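PDB 2P0O: DUF871 domain-containing protein from Enterococcus faecalis, which is of unknown function but is probably a 6-phospho-N-acetylmuramidase with a TIM-barrel domain. Local coordinates for residues A[95-100]-A[142-147]. Residues are numbered along the deposited sequence; the frame is centred on the assembly and turned at random.
Sequences GLRMDY and EAWHNY
Arg97 reaches across to Trp144 and Asn146 with its guanidinium, meeting the first over a face and the second at an edge. Its CG lies anti to the backbone N and the chain stays extended to NE, which brings the charged group alongside Trp144 CB and on to Asn146. At the far end Arg97 NH2 donates to Asn146 OD1 at 3.1 Å in a nearly straight bond, the N-H...O angle being 164°. The acceptor lies in the guanidinium plane, whereas the donor is tilted from the amide's carbonyl plane, the two flat groups being turned 61° apart. Strands 95-98 and 141-144 are the fourth and sixth of the eight parallel strands of a TIM barrel, with strand 115-119 between them; Arg97 belongs to the former, Trp144 closes the latter, and Asn146 follows in the loop. Trp144 brings its CB, rather than its indole, over one guanidinium face, 3.5 Å from Arg97 NE. The indole, its plane 43° from that of the guanidinium, leads away and stacks on Phe175, and its NE1 donates to Glu142 OE1 at 3.3 Å. A salt bridge from Arg97 NH1 to Asp69 and a hydrogen bond from Arg97 NE to the carbonyl of Leu118 further fix the rotation of the buried guanidinium.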
ATOM      1  N   GLY A  95     -12.790 -15.266  -5.542  1.00 56.25           N
ATOM      2  CA  GLY A  95     -11.770 -15.402  -6.561  1.00 56.22           C
ATOM      3  C   GLY A  95     -10.867 -16.594  -6.343  1.00 56.70           C
ATOM      4  O   GLY A  95     -10.569 -16.968  -5.204  1.00 55.70           O
ATOM      5  N   LEU A  96     -10.454 -17.206  -7.446  1.00 57.32           N
ATOM      6  CA  LEU A  96      -9.442 -18.248  -7.400  1.00 59.10           C
ATOM      7  C   LEU A  96      -8.276 -17.952  -8.338  1.00 59.88           C
ATOM      8  O   LEU A  96      -8.462 -17.534  -9.480  1.00 59.25           O
ATOM      9  CB  LEU A  96     -10.030 -19.635  -7.662  1.00 58.82           C
ATOM     10  CG  LEU A  96     -10.991 -20.130  -6.572  1.00 59.96           C
ATOM     11  CD1 LEU A  96     -11.904 -21.247  -7.109  1.00 58.96           C
ATOM     12  CD2 LEU A  96     -10.237 -20.546  -5.293  1.00 58.75           C
ATOM     13  N   ARG A  97      -7.076 -18.127  -7.802  1.00 61.80           N
ATOM     14  CA  ARG A  97      -5.842 -18.072  -8.576  1.00 63.61           C
ATOM     15  C   ARG A  97      -5.264 -19.479  -8.592  1.00 64.92           C
ATOM     16  O   ARG A  97      -4.704 -19.954  -7.597  1.00 64.58           O
ATOM     17  CB  ARG A  97      -4.872 -17.069  -7.972  1.00 63.07           C
ATOM     18  CG  ARG A  97      -3.565 -16.854  -8.770  1.00 65.23           C
ATOM     19  CD  ARG A  97      -3.007 -15.480  -8.402  1.00 66.86           C
ATOM     20  NE  ARG A  97      -1.755 -15.134  -9.081  1.00 69.12           N
ATOM     21  CZ  ARG A  97      -0.547 -15.224  -8.532  1.00 67.71           C
ATOM     22  NH1 ARG A  97      -0.405 -15.673  -7.290  1.00 67.33           N
ATOM     23  NH2 ARG A  97       0.520 -14.862  -9.225  1.00 68.32           N
HETATM   24  N   MSE A  98      -5.455 -20.155  -9.723  1.00 66.75           N
HETATM   25  CA  MSE A  98      -5.005 -21.523  -9.897  1.00 69.00           C
HETATM   26  C   MSE A  98      -3.676 -21.526 -10.637  1.00 70.21           C
HETATM   27  O   MSE A  98      -3.415 -20.713 -11.518  1.00 70.44           O
HETATM   28  CB  MSE A  98      -6.022 -22.336 -10.681  1.00 69.15           C
HETATM   29  CG  MSE A  98      -7.443 -22.214 -10.188  1.00 70.60           C
HETATM   30 SE   MSE A  98      -7.770 -22.842  -8.359  1.00 73.73          SE
HETATM   31  CE  MSE A  98      -7.222 -24.713  -8.460  1.00 68.60           C
ATOM     32  N   ASP A  99      -2.822 -22.445 -10.266  1.00 71.76           N
ATOM     33  CA  ASP A  99      -1.468 -22.377 -10.764  1.00 73.87           C
ATOM     34  C   ASP A  99      -1.163 -23.758 -11.246  1.00 73.38           C
ATOM     35  O   ASP A  99      -0.598 -23.941 -12.327  1.00 73.97           O
ATOM     36  CB  ASP A  99      -0.508 -21.894  -9.660  1.00 74.64           C
ATOM     37  CG  ASP A  99      -1.201 -20.932  -8.668  1.00 77.93           C
ATOM     38  OD1 ASP A  99      -1.956 -21.441  -7.788  1.00 78.94           O
ATOM     39  OD2 ASP A  99      -1.027 -19.682  -8.796  1.00 81.05           O
ATOM     40  N   TYR A 100      -1.609 -24.732 -10.467  1.00 72.89           N
ATOM     41  CA  TYR A 100      -1.421 -26.098 -10.856  1.00 72.22           C
ATOM     42  C   TYR A 100      -2.755 -26.628 -11.346  1.00 71.59           C
ATOM     43  O   TYR A 100      -3.793 -26.256 -10.801  1.00 72.04           O
ATOM     44  CB  TYR A 100      -0.872 -26.912  -9.682  1.00 72.62           C
ATOM     45  N   GLU A 142      -7.964 -11.071 -13.069  1.00 58.74           N
ATOM     46  CA  GLU A 142      -7.064 -10.243 -12.267  1.00 58.27           C
ATOM     47  C   GLU A 142      -5.656 -10.775 -12.417  1.00 58.46           C
ATOM     48  O   GLU A 142      -5.384 -11.923 -12.051  1.00 58.57           O
ATOM     49  CB  GLU A 142      -7.484 -10.258 -10.794  1.00 58.05           C
ATOM     50  CG  GLU A 142      -8.924  -9.805 -10.611  1.00 58.77           C
ATOM     51  CD  GLU A 142      -9.418  -9.757  -9.174  1.00 60.34           C
ATOM     52  OE1 GLU A 142      -8.713 -10.200  -8.232  1.00 62.09           O
ATOM     53  OE2 GLU A 142     -10.538  -9.236  -8.983  1.00 61.14           O
ATOM     54  N   ALA A 143      -4.764  -9.971 -12.984  1.00 57.78           N
ATOM     55  CA  ALA A 143      -3.388 -10.413 -13.126  1.00 57.63           C
ATOM     56  C   ALA A 143      -2.670  -9.979 -11.864  1.00 57.57           C
ATOM     57  O   ALA A 143      -2.534  -8.773 -11.622  1.00 58.17           O
ATOM     58  CB  ALA A 143      -2.753  -9.804 -14.372  1.00 57.76           C
ATOM     59  N   TRP A 144      -2.277 -10.956 -11.043  1.00 57.02           N
ATOM     60  CA  TRP A 144      -1.572 -10.702  -9.770  1.00 56.26           C
ATOM     61  C   TRP A 144      -0.077 -10.900  -9.898  1.00 56.46           C
ATOM     62  O   TRP A 144       0.404 -11.955 -10.362  1.00 56.38           O
ATOM     63  CB  TRP A 144      -2.045 -11.638  -8.654  1.00 55.47           C
ATOM     64  CG  TRP A 144      -3.381 -11.357  -8.139  1.00 55.18           C
ATOM     65  CD1 TRP A 144      -4.567 -11.555  -8.793  1.00 53.91           C
ATOM     66  CD2 TRP A 144      -3.715 -10.840  -6.846  1.00 54.53           C
ATOM     67  NE1 TRP A 144      -5.611 -11.183  -7.996  1.00 56.61           N
ATOM     68  CE2 TRP A 144      -5.127 -10.733  -6.796  1.00 55.37           C
ATOM     69  CE3 TRP A 144      -2.961 -10.418  -5.741  1.00 56.42           C
ATOM     70  CZ2 TRP A 144      -5.811 -10.263  -5.666  1.00 55.98           C
ATOM     71  CZ3 TRP A 144      -3.635  -9.934  -4.610  1.00 54.41           C
ATOM     72  CH2 TRP A 144      -5.044  -9.858  -4.587  1.00 56.51           C
ATOM     73  N   HIS A 145       0.670  -9.888  -9.481  1.00 55.71           N
ATOM     74  CA  HIS A 145       2.107 -10.042  -9.346  1.00 56.10           C
ATOM     75  C   HIS A 145       2.403 -10.906  -8.150  1.00 55.41           C
ATOM     76  O   HIS A 145       1.556 -11.120  -7.287  1.00 55.48           O
ATOM     77  CB  HIS A 145       2.748  -8.686  -9.154  1.00 56.59           C
ATOM     78  CG  HIS A 145       2.834  -7.901 -10.417  1.00 56.14           C
ATOM     79  ND1 HIS A 145       3.843  -8.093 -11.339  1.00 55.99           N
ATOM     80  CD2 HIS A 145       2.047  -6.919 -10.909  1.00 54.65           C
ATOM     81  CE1 HIS A 145       3.661  -7.269 -12.354  1.00 58.02           C
ATOM     82  NE2 HIS A 145       2.578  -6.545 -12.116  1.00 57.30           N
ATOM     83  N   ASN A 146       3.607 -11.423  -8.119  1.00 55.61           N
ATOM     84  CA  ASN A 146       4.080 -12.185  -7.013  1.00 56.20           C
ATOM     85  C   ASN A 146       4.681 -11.291  -5.961  1.00 56.29           C
ATOM     86  O   ASN A 146       4.834 -10.080  -6.189  1.00 56.74           O
ATOM     87  CB  ASN A 146       5.144 -13.136  -7.522  1.00 56.86           C
ATOM     88  CG  ASN A 146       4.580 -14.180  -8.469  1.00 59.43           C
ATOM     89  OD1 ASN A 146       3.442 -14.613  -8.325  1.00 61.57           O
ATOM     90  ND2 ASN A 146       5.410 -14.635  -9.411  1.00 64.60           N
ATOM     91  N   TYR A 147       5.022 -11.881  -4.811  1.00 55.57           N
ATOM     92  CA  TYR A 147       5.889 -11.207  -3.825  1.00 55.31           C
ATOM     93  C   TYR A 147       7.180 -11.968  -3.612  1.00 54.50           C
ATOM     94  O   TYR A 147       7.328 -13.103  -4.066  1.00 53.90           O
ATOM     95  CB  TYR A 147       5.179 -10.938  -2.493  1.00 55.96           C
ATOM     96  CG  TYR A 147       4.501 -12.143  -1.890  1.00 58.10           C
ATOM     97  CD1 TYR A 147       5.251 -13.179  -1.350  1.00 57.53           C
ATOM     98  CD2 TYR A 147       3.116 -12.233  -1.847  1.00 56.45           C
ATOM     99  CE1 TYR A 147       4.644 -14.310  -0.786  1.00 60.53           C
ATOM    100  CE2 TYR A 147       2.491 -13.357  -1.291  1.00 60.69           C
ATOM    101  CZ  TYR A 147       3.268 -14.377  -0.750  1.00 61.17           C
ATOM    102  OH  TYR A 147       2.687 -15.479  -0.183  1.00 63.62           O
TER